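Local coordinates for ruler protein (Pseudomonas aeruginosa, PDB 5CUK) that probably serves as a molecular ruler sensing needle length in type III secretion, this chain being its C-terminal SS domain, at residues L11-R16 with P43-V48; A35-V40 with E49-H54; Q60-A65 with Q94-Q99. One frame throughout, in Å; residues are numbered along the deposited sequence.

Contact 1 of 3, residues L11-R16 with P43-V48; sequences LADLAR and PQLGAV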
loop_
_atom_site.group_PDB
_atom_site.type_symbol
_atom_site.label_atom_id
_atom_site.label_comp_id
_atom_site.label_asym_id
_atom_site.label_seq_id
_atom_site.Cartn_x
_atom_site.Cartn_y
_atom_site.Cartn_z
ATOM N N LEU A 11 8.667 11.688 -4.074
ATOM C CA LEU A 11 9.021 11.271 -2.710
ATOM C C LEU A 11 7.906 11.496 -1.716
ATOM O O LEU A 11 7.659 10.643 -0.867
ATOM C CB LEU A 11 10.274 12.005 -2.222
ATOM C CG LEU A 11 11.076 11.320 -1.114
ATOM C CD1 LEU A 11 11.437 9.934 -1.545
ATOM C CD2 LEU A 11 12.352 12.131 -0.799
ATOM N N ALA A 12 7.237 12.643 -1.819
ATOM C CA ALA A 12 6.223 13.010 -0.833
ATOM C C ALA A 12 5.050 12.048 -0.890
ATOM O O ALA A 12 4.355 11.851 0.106
ATOM C CB ALA A 12 5.759 14.434 -1.056
ATOM N N ASP A 13 4.853 11.435 -2.054
ATOM C CA ASP A 13 3.799 10.445 -2.240
ATOM C C ASP A 13 4.213 9.073 -1.695
ATOM O O ASP A 13 3.443 8.442 -0.961
ATOM C CB ASP A 13 3.409 10.353 -3.723
ATOM C CG ASP A 13 2.753 11.655 -4.234
ATOM O OD1 ASP A 13 1.542 11.660 -4.537
ATOM O OD2 ASP A 13 3.432 12.697 -4.258
ATOM N N LEU A 14 5.416 8.625 -2.056
ATOM C CA LEU A 14 6.004 7.434 -1.454
ATOM C C LEU A 14 5.946 7.532 0.051
ATOM O O LEU A 14 5.426 6.642 0.721
ATOM C CB LEU A 14 7.448 7.252 -1.898
ATOM C CG LEU A 14 8.185 6.082 -1.278
ATOM C CD1 LEU A 14 7.422 4.826 -1.578
ATOM C CD2 LEU A 14 9.590 5.984 -1.844
ATOM N N ALA A 15 6.452 8.638 0.584
ATOM C CA ALA A 15 6.452 8.836 2.029
ATOM C C ALA A 15 5.052 8.652 2.649
ATOM O O ALA A 15 4.897 7.897 3.607
ATOM C CB ALA A 15 7.017 10.217 2.365
ATOM N N ARG A 16 4.034 9.305 2.106
ATOM C CA ARG A 16 2.723 9.299 2.742
ATOM C C ARG A 16 2.122 7.905 2.611
ATOM O O ARG A 16 1.542 7.372 3.552
ATOM C CB ARG A 16 1.810 10.366 2.137
ATOM C CG ARG A 16 0.364 10.345 2.673
ATOM C CD ARG A 16 0.164 11.045 4.040
ATOM N NE ARG A 16 -1.067 10.578 4.708
ATOM C CZ ARG A 16 -1.095 9.689 5.706
ATOM N NH1 ARG A 16 0.034 9.188 6.183
ATOM N NH2 ARG A 16 -2.249 9.294 6.242
ATOM N N PRO A 43 -0.304 13.739 -2.088
ATOM C CA PRO A 43 -0.235 15.141 -2.502
ATOM C C PRO A 43 -0.497 15.310 -3.983
ATOM O O PRO A 43 -1.327 16.143 -4.359
ATOM C CB PRO A 43 1.195 15.540 -2.162
ATOM C CG PRO A 43 1.593 14.645 -1.089
ATOM C CD PRO A 43 0.901 13.338 -1.348
ATOM N N GLN A 44 0.167 14.528 -4.825
ATOM C CA GLN A 44 -0.096 14.720 -6.239
ATOM C C GLN A 44 -0.917 13.572 -6.804
ATOM O O GLN A 44 -1.694 13.794 -7.718
ATOM C CB GLN A 44 1.209 14.926 -7.030
ATOM C CG GLN A 44 1.893 16.294 -6.775
ATOM C CD GLN A 44 1.029 17.498 -7.149
ATOM O OE1 GLN A 44 0.224 17.441 -8.081
ATOM N NE2 GLN A 44 1.200 18.594 -6.418
ATOM N N LEU A 45 -0.814 12.376 -6.238
ATOM C CA LEU A 45 -1.564 11.261 -6.811
ATOM C C LEU A 45 -3.060 11.221 -6.473
ATOM O O LEU A 45 -3.805 10.421 -7.048
ATOM C CB LEU A 45 -0.929 9.933 -6.401
ATOM C CG LEU A 45 0.056 9.356 -7.421
ATOM C CD1 LEU A 45 1.378 10.115 -7.416
ATOM C CD2 LEU A 45 0.268 7.888 -7.122
ATOM N N GLY A 46 -3.508 12.077 -5.562
ATOM C CA GLY A 46 -4.932 12.166 -5.266
ATOM C C GLY A 46 -5.418 11.204 -4.197
ATOM O O GLY A 46 -4.638 10.725 -3.367
ATOM N N ALA A 47 -6.717 10.924 -4.198
ATOM C CA ALA A 47 -7.277 9.988 -3.226
ATOM C C ALA A 47 -7.049 8.541 -3.635
ATOM O O ALA A 47 -7.369 8.112 -4.741
ATOM C CB ALA A 47 -8.752 10.237 -3.016
ATOM N N VAL A 48 -6.517 7.799 -2.683
ATOM C CA VAL A 48 -6.067 6.448 -2.856
ATOM C C VAL A 48 -6.673 5.594 -1.684
ATOM O O VAL A 48 -6.787 6.074 -0.555
ATOM C CB VAL A 48 -4.532 6.475 -2.875
ATOM C CG1 VAL A 48 -3.920 5.497 -1.949
ATOM C CG2 VAL A 48 -4.009 6.336 -4.261
#
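D13, on the first turns of helix 11-29, joins the helix to the turn at P43-L45 by means of one carboxylate oxygen. Its OD1 accepts two successive backbone N-H groups: L45 N lies 3.0 Å from OD1, almost in line with the C-O bond, and Q44 N lies 3.2 Å from OD1, on the syn lone pair. With chi1 at -66°, CG stands beside the backbone N of D13, which sets OD1 before the two N-H groups. Aspartate suits the place because its short side chain offers one acceptor to two successive amides of the turn, and the paired N-H groups probably favour the charged form. Apolar atoms crowd in beside the same oxygen. L45 CD1 comes within 3.3 Å of D13 OD1, while the proline ring slides past the carboxylate. P43 CD is 3.7 Å from D13 OD1. Proline has no N-H of its own, so the gripping starts with the next residue. The exposed side is looser: A12 CB meets P43 CG at 4.2 Å, a light apolar touch, and the far end of Q44 turns away from the helix. Inward, L45 packs on L72 and L73 of helix 67-75, and its carbonyl is bonded by S69 OG, while D13 also leans on L42 of strand 35-42. The contact thus fastens the helix start to the bend between strands 35-42 and 46-54.

Contact 2 of 3, residues A35-V40 with E49-H54; sequences AARLQV and EVQVLH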
loop_
_atom_site.group_PDB
_atom_site.type_symbol
_atom_site.label_atom_id
_atom_site.label_comp_id
_atom_site.label_asym_id
_atom_site.label_seq_id
_atom_site.Cartn_x
_atom_site.Cartn_y
_atom_site.Cartn_z
ATOM N N ALA A 35 -7.743 -7.489 8.798
ATOM C CA ALA A 35 -7.711 -6.630 7.644
ATOM C C ALA A 35 -7.982 -5.210 8.095
ATOM O O ALA A 35 -8.667 -4.992 9.120
ATOM C CB ALA A 35 -8.718 -7.101 6.612
ATOM N N ALA A 36 -7.390 -4.253 7.377
ATOM C CA ALA A 36 -7.611 -2.847 7.646
ATOM C C ALA A 36 -7.573 -2.060 6.325
ATOM O O ALA A 36 -6.958 -2.487 5.343
ATOM C CB ALA A 36 -6.586 -2.333 8.611
ATOM N N ARG A 37 -8.233 -0.915 6.317
ATOM C CA ARG A 37 -8.310 -0.114 5.126
ATOM C C ARG A 37 -8.530 1.325 5.519
ATOM O O ARG A 37 -9.038 1.602 6.600
ATOM C CB ARG A 37 -9.424 -0.605 4.200
ATOM C CG ARG A 37 -10.801 -0.142 4.588
ATOM C CD ARG A 37 -11.875 -0.763 3.696
ATOM N NE ARG A 37 -12.192 0.047 2.509
ATOM C CZ ARG A 37 -11.755 -0.210 1.272
ATOM N NH1 ARG A 37 -10.965 -1.261 1.043
ATOM N NH2 ARG A 37 -12.118 0.574 0.257
ATOM N N LEU A 38 -8.109 2.236 4.642
ATOM C CA LEU A 38 -8.234 3.665 4.877
ATOM C C LEU A 38 -8.163 4.393 3.538
ATOM O O LEU A 38 -7.475 3.939 2.616
ATOM C CB LEU A 38 -7.125 4.152 5.815
ATOM C CG LEU A 38 -7.281 5.511 6.501
ATOM C CD1 LEU A 38 -8.180 5.397 7.715
ATOM C CD2 LEU A 38 -5.925 6.110 6.882
ATOM N N GLN A 39 -8.851 5.523 3.415
ATOM C CA GLN A 39 -8.564 6.381 2.279
ATOM C C GLN A 39 -7.504 7.419 2.657
ATOM O O GLN A 39 -7.568 8.057 3.722
ATOM C CB GLN A 39 -9.811 7.079 1.754
ATOM C CG GLN A 39 -9.524 7.830 0.464
ATOM C CD GLN A 39 -10.743 8.514 -0.103
ATOM O OE1 GLN A 39 -11.246 9.475 0.476
ATOM N NE2 GLN A 39 -11.228 8.023 -1.238
ATOM N N VAL A 40 -6.531 7.568 1.765
ATOM C CA VAL A 40 -5.442 8.511 1.940
ATOM C C VAL A 40 -5.373 9.509 0.778
ATOM O O VAL A 40 -5.548 9.114 -0.362
ATOM C CB VAL A 40 -4.110 7.771 2.027
ATOM C CG1 VAL A 40 -3.053 8.689 2.556
ATOM C CG2 VAL A 40 -4.265 6.523 2.910
ATOM N N GLU A 49 -7.107 4.367 -1.958
ATOM C CA GLU A 49 -7.537 3.462 -0.902
ATOM C C GLU A 49 -6.450 2.451 -0.612
ATOM O O GLU A 49 -5.942 1.821 -1.537
ATOM C CB GLU A 49 -8.828 2.738 -1.294
ATOM C CG GLU A 49 -9.474 1.985 -0.136
ATOM C CD GLU A 49 -10.139 2.928 0.893
ATOM O OE1 GLU A 49 -10.365 4.130 0.580
ATOM O OE2 GLU A 49 -10.419 2.453 2.011
ATOM N N VAL A 50 -6.088 2.287 0.661
ATOM C CA VAL A 50 -5.145 1.253 1.054
ATOM C C VAL A 50 -5.878 0.113 1.750
ATOM O O VAL A 50 -6.594 0.340 2.678
ATOM C CB VAL A 50 -4.075 1.797 1.996
ATOM C CG1 VAL A 50 -3.114 0.694 2.390
ATOM C CG2 VAL A 50 -3.329 2.920 1.328
ATOM N N GLN A 51 -5.710 -1.113 1.282
ATOM C CA GLN A 51 -6.281 -2.278 1.959
ATOM C C GLN A 51 -5.170 -3.267 2.254
ATOM O O GLN A 51 -4.323 -3.512 1.390
ATOM C CB GLN A 51 -7.379 -2.941 1.098
ATOM C CG GLN A 51 -7.941 -4.261 1.675
ATOM C CD GLN A 51 -9.037 -4.009 2.705
ATOM O OE1 GLN A 51 -10.052 -3.387 2.404
ATOM N NE2 GLN A 51 -8.817 -4.463 3.929
ATOM N N VAL A 52 -5.135 -3.810 3.470
ATOM C CA VAL A 52 -4.177 -4.847 3.750
ATOM C C VAL A 52 -4.957 -6.038 4.315
ATOM O O VAL A 52 -6.043 -5.881 4.872
ATOM C CB VAL A 52 -3.051 -4.432 4.743
ATOM C CG1 VAL A 52 -2.639 -2.986 4.561
ATOM C CG2 VAL A 52 -3.447 -4.687 6.163
ATOM N N LEU A 53 -4.428 -7.226 4.087
ATOM C CA LEU A 53 -5.029 -8.448 4.587
ATOM C C LEU A 53 -3.894 -9.294 5.061
ATOM O O LEU A 53 -2.995 -9.684 4.321
ATOM C CB LEU A 53 -5.843 -9.202 3.547
ATOM C CG LEU A 53 -6.450 -10.500 4.077
ATOM C CD1 LEU A 53 -7.465 -10.146 5.160
ATOM C CD2 LEU A 53 -7.081 -11.296 2.967
ATOM N N HIS A 54 -3.960 -9.551 6.345
ATOM C CA HIS A 54 -2.953 -10.261 7.055
ATOM C C HIS A 54 -3.300 -11.742 7.117
ATOM O O HIS A 54 -4.167 -12.130 7.876
ATOM C CB HIS A 54 -2.857 -9.631 8.426
ATOM C CG HIS A 54 -1.966 -10.361 9.363
ATOM N ND1 HIS A 54 -2.210 -10.431 10.714
ATOM C CD2 HIS A 54 -0.831 -11.060 9.133
ATOM C CE1 HIS A 54 -1.237 -11.126 11.292
ATOM N NE2 HIS A 54 -0.394 -11.516 10.354
#
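Residues A35-Q39 run antiparallel to E49-L53, the segment axes 4.7 Å apart at closest approach, with A36-V52 and L38-V50 as hydrogen-bonded pairs and A35-L53, R37-Q51 and Q39-E49 as non-hydrogen-bonded pairs of a beta hairpin. The bonds from V52 N to A36 O and from V50 N to L38 O are the shorter, straighter ones, both 2.9 Å. A polar cluster of R37, Q39, E49 and Q51 fills the middle of one face, and at its far end A35 CB meets L53 CD1 at 3.6 Å. R37 bends at chi3 (-91°), laying its guanidinium between two partners of the opposite strand. Q51 OE1 sits at the edge, nearly in the guanidinium plane, and takes a 2.7 Å hydrogen bond from R37 NH1. The E49 carboxylate lies over the group, its plane 22° from that of the guanidinium; E49 OE2 is 3.0 Å from R37 NE, yet no N-H points at it, making this salt bridge one of charge alone. Q51, folded back at chi2, uses its other amide atom as well: Q51 NE2 reaches V52 O at 3.3 Å, from the opposite face of that carbonyl to A36 N, so glutamine both accepts and donates. Long polar chains suit a face with solvent nearby. The other face carries apolar A36, L38, V50 and V52. A36 lies against V27 of helix 11-29, and L38 and V52 meet R24, so the helix packs on this face; along the other edge of strand 46-54, the backbones of E49, Q51 and L53 bond to strand 59-65.

Contact 3 of 3, residues Q60-A65 with Q94-Q99; sequences QIEISA and QLTFNQ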
loop_
_atom_site.group_PDB
_atom_site.type_symbol
_atom_site.label_atom_id
_atom_site.label_comp_id
_atom_site.label_asym_id
_atom_site.label_seq_id
_atom_site.Cartn_x
_atom_site.Cartn_y
_atom_site.Cartn_z
ATOM N N GLN A 60 -0.919 -9.262 2.328
ATOM C CA GLN A 60 -1.410 -8.699 1.074
ATOM C C GLN A 60 -1.731 -7.230 1.204
ATOM O O GLN A 60 -2.424 -6.832 2.135
ATOM C CB GLN A 60 -2.654 -9.448 0.611
ATOM C CG GLN A 60 -2.344 -10.797 0.029
ATOM C CD GLN A 60 -3.589 -11.583 -0.259
ATOM O OE1 GLN A 60 -4.380 -11.846 0.632
ATOM N NE2 GLN A 60 -3.801 -11.918 -1.515
ATOM N N ILE A 61 -1.231 -6.430 0.256
ATOM C CA ILE A 61 -1.456 -4.972 0.224
ATOM C C ILE A 61 -1.984 -4.617 -1.149
ATOM O O ILE A 61 -1.367 -4.941 -2.167
ATOM C CB ILE A 61 -0.169 -4.173 0.519
ATOM C CG1 ILE A 61 0.362 -4.548 1.896
ATOM C CG2 ILE A 61 -0.398 -2.628 0.409
ATOM C CD1 ILE A 61 1.774 -4.179 2.127
ATOM N N GLU A 62 -3.147 -3.987 -1.171
ATOM C CA GLU A 62 -3.755 -3.517 -2.404
ATOM C C GLU A 62 -4.010 -2.006 -2.357
ATOM O O GLU A 62 -4.559 -1.483 -1.387
ATOM C CB GLU A 62 -5.047 -4.269 -2.661
ATOM C CG GLU A 62 -5.751 -3.890 -3.940
ATOM C CD GLU A 62 -7.133 -4.490 -3.970
ATOM O OE1 GLU A 62 -7.304 -5.563 -4.589
ATOM O OE2 GLU A 62 -8.050 -3.902 -3.344
ATOM N N ILE A 63 -3.540 -1.311 -3.394
ATOM C CA ILE A 63 -3.747 0.115 -3.531
ATOM C C ILE A 63 -4.732 0.358 -4.667
ATOM O O ILE A 63 -4.568 -0.166 -5.767
ATOM C CB ILE A 63 -2.448 0.890 -3.849
ATOM C CG1 ILE A 63 -1.266 0.381 -3.015
ATOM C CG2 ILE A 63 -2.683 2.358 -3.675
ATOM C CD1 ILE A 63 -1.501 0.440 -1.508
ATOM N N SER A 64 -5.750 1.152 -4.378
ATOM C CA SER A 64 -6.780 1.478 -5.336
ATOM C C SER A 64 -6.668 2.965 -5.596
ATOM O O SER A 64 -6.531 3.765 -4.654
ATOM C CB SER A 64 -8.165 1.106 -4.808
ATOM O OG SER A 64 -8.188 -0.261 -4.450
ATOM N N ALA A 65 -6.698 3.327 -6.879
ATOM C CA ALA A 65 -6.461 4.706 -7.285
ATOM C C ALA A 65 -7.115 5.050 -8.623
ATOM O O ALA A 65 -7.569 4.176 -9.348
ATOM C CB ALA A 65 -4.964 4.963 -7.370
ATOM N N GLN A 94 2.688 -9.220 -0.677
ATOM C CA GLN A 94 2.130 -9.348 -2.004
ATOM C C GLN A 94 1.389 -8.060 -2.315
ATOM O O GLN A 94 0.428 -7.701 -1.629
ATOM C CB GLN A 94 1.223 -10.560 -2.103
ATOM C CG GLN A 94 1.911 -11.835 -1.575
ATOM C CD GLN A 94 1.150 -13.131 -1.894
ATOM O OE1 GLN A 94 0.138 -13.117 -2.609
ATOM N NE2 GLN A 94 1.657 -14.256 -1.383
ATOM N N LEU A 95 1.879 -7.362 -3.339
ATOM C CA LEU A 95 1.408 -6.038 -3.733
ATOM C C LEU A 95 0.536 -6.105 -4.962
ATOM O O LEU A 95 0.924 -6.676 -5.962
ATOM C CB LEU A 95 2.593 -5.109 -4.013
ATOM C CG LEU A 95 2.209 -3.731 -4.544
ATOM C CD1 LEU A 95 1.442 -2.964 -3.486
ATOM C CD2 LEU A 95 3.437 -2.940 -5.015
ATOM N N THR A 96 -0.655 -5.536 -4.877
ATOM C CA THR A 96 -1.543 -5.477 -6.021
ATOM C C THR A 96 -2.189 -4.077 -6.173
ATOM O O THR A 96 -2.249 -3.299 -5.205
ATOM C CB THR A 96 -2.649 -6.526 -5.908
ATOM O OG1 THR A 96 -3.355 -6.307 -4.690
ATOM C CG2 THR A 96 -2.064 -7.937 -5.876
ATOM N N PHE A 97 -2.673 -3.782 -7.384
ATOM C CA PHE A 97 -3.330 -2.510 -7.696
ATOM C C PHE A 97 -4.756 -2.694 -8.216
ATOM O O PHE A 97 -5.071 -3.670 -8.887
ATOM C CB PHE A 97 -2.495 -1.728 -8.703
ATOM C CG PHE A 97 -1.116 -1.468 -8.235
ATOM C CD1 PHE A 97 -0.886 -0.582 -7.200
ATOM C CD2 PHE A 97 -0.042 -2.137 -8.792
ATOM C CE1 PHE A 97 0.397 -0.360 -6.723
ATOM C CE2 PHE A 97 1.241 -1.916 -8.323
ATOM C CZ PHE A 97 1.457 -1.025 -7.286
ATOM N N ASN A 98 -5.617 -1.746 -7.881
ATOM C CA ASN A 98 -7.047 -1.832 -8.154
ATOM C C ASN A 98 -7.513 -0.470 -8.661
ATOM O O ASN A 98 -6.864 0.542 -8.379
ATOM C CB ASN A 98 -7.796 -2.219 -6.874
ATOM C CG ASN A 98 -9.180 -2.813 -7.126
ATOM O OD1 ASN A 98 -9.371 -3.621 -8.038
ATOM N ND2 ASN A 98 -10.154 -2.419 -6.291
ATOM N N GLN A 99 -8.638 -0.420 -9.373
ATOM C CA GLN A 99 -9.189 0.862 -9.783
ATOM C C GLN A 99 -10.224 1.371 -8.786
ATOM O O GLN A 99 -10.960 0.603 -8.195
ATOM C CB GLN A 99 -9.786 0.782 -11.186
ATOM C CG GLN A 99 -9.494 2.058 -11.978
ATOM C CD GLN A 99 -10.308 2.175 -13.264
ATOM O OE1 GLN A 99 -10.204 1.331 -14.160
ATOM N NE2 GLN A 99 -11.089 3.248 -13.378
HETATM O O HOH W 1 -2.164 -10.683 -3.589
#
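I61 N gives Q94 O a 2.8 Å hydrogen bond that is almost straight, 173° at the hydrogen. It opens the parallel ladder between strands 59-65 and 93-99, which are joined by a beta-alpha-beta crossover with two helices, 67-75 and 77-87, in its connection. The ladder continues as T96 N to I61 O, I63 N to T96 O, N98 N to I63 O and A65 N to N98 O. On one face of the sheet lie I61, I63, L95 and F97. I63 and F97 lie side by side and point the same way, I63 CB 4.0 Å from F97 CD1, and both touch L73 of helix 67-75, while L95 packs on L80 and L84; these bulky apolar chains fill the space between sheet and helices without bringing in polar groups. The other face is polar. The E62 chain, extended beyond CG, carries its carboxylate over the N98 amide, the two planes stacked only 18° apart with E62 CD 4.1 Å from N98 CG. S64 is buried; its short side chain brings OG against N98, 3.1 Å from N98 CB, and OG takes a weak 3.5 Å bond from N98 ND2. At the other end of the ladder a water accepts from Q60 NE2 at 2.9 Å and donates weakly to Q94 OE1.

Strand 46-54 runs from contact 1 into contact 2, and strand 59-65 beside it carries contact 3. Contact 1 meets contact 2 through V48 O, 2.8 Å from V40 N in a probable hydrogen bond, and R16 NE packs against V40 CG1. Contacts 2 and 3, whose centres are about 9 Å apart, share the seam between the central strands: E49 N to S64 O and L53 N to Q60 O are probable bonds of 2.8 Å each. V48 also reaches contact 3, its CG2 3.5 Å from A65 CB. Contact 1 lies about 15 Å, centre to centre, from each of the others, at one end of the fold. Glycerol molecules, probably from the crystallisation liquor, lie nearby, one about 5 Å from the V52 side chain, another about 4 Å from that of F97.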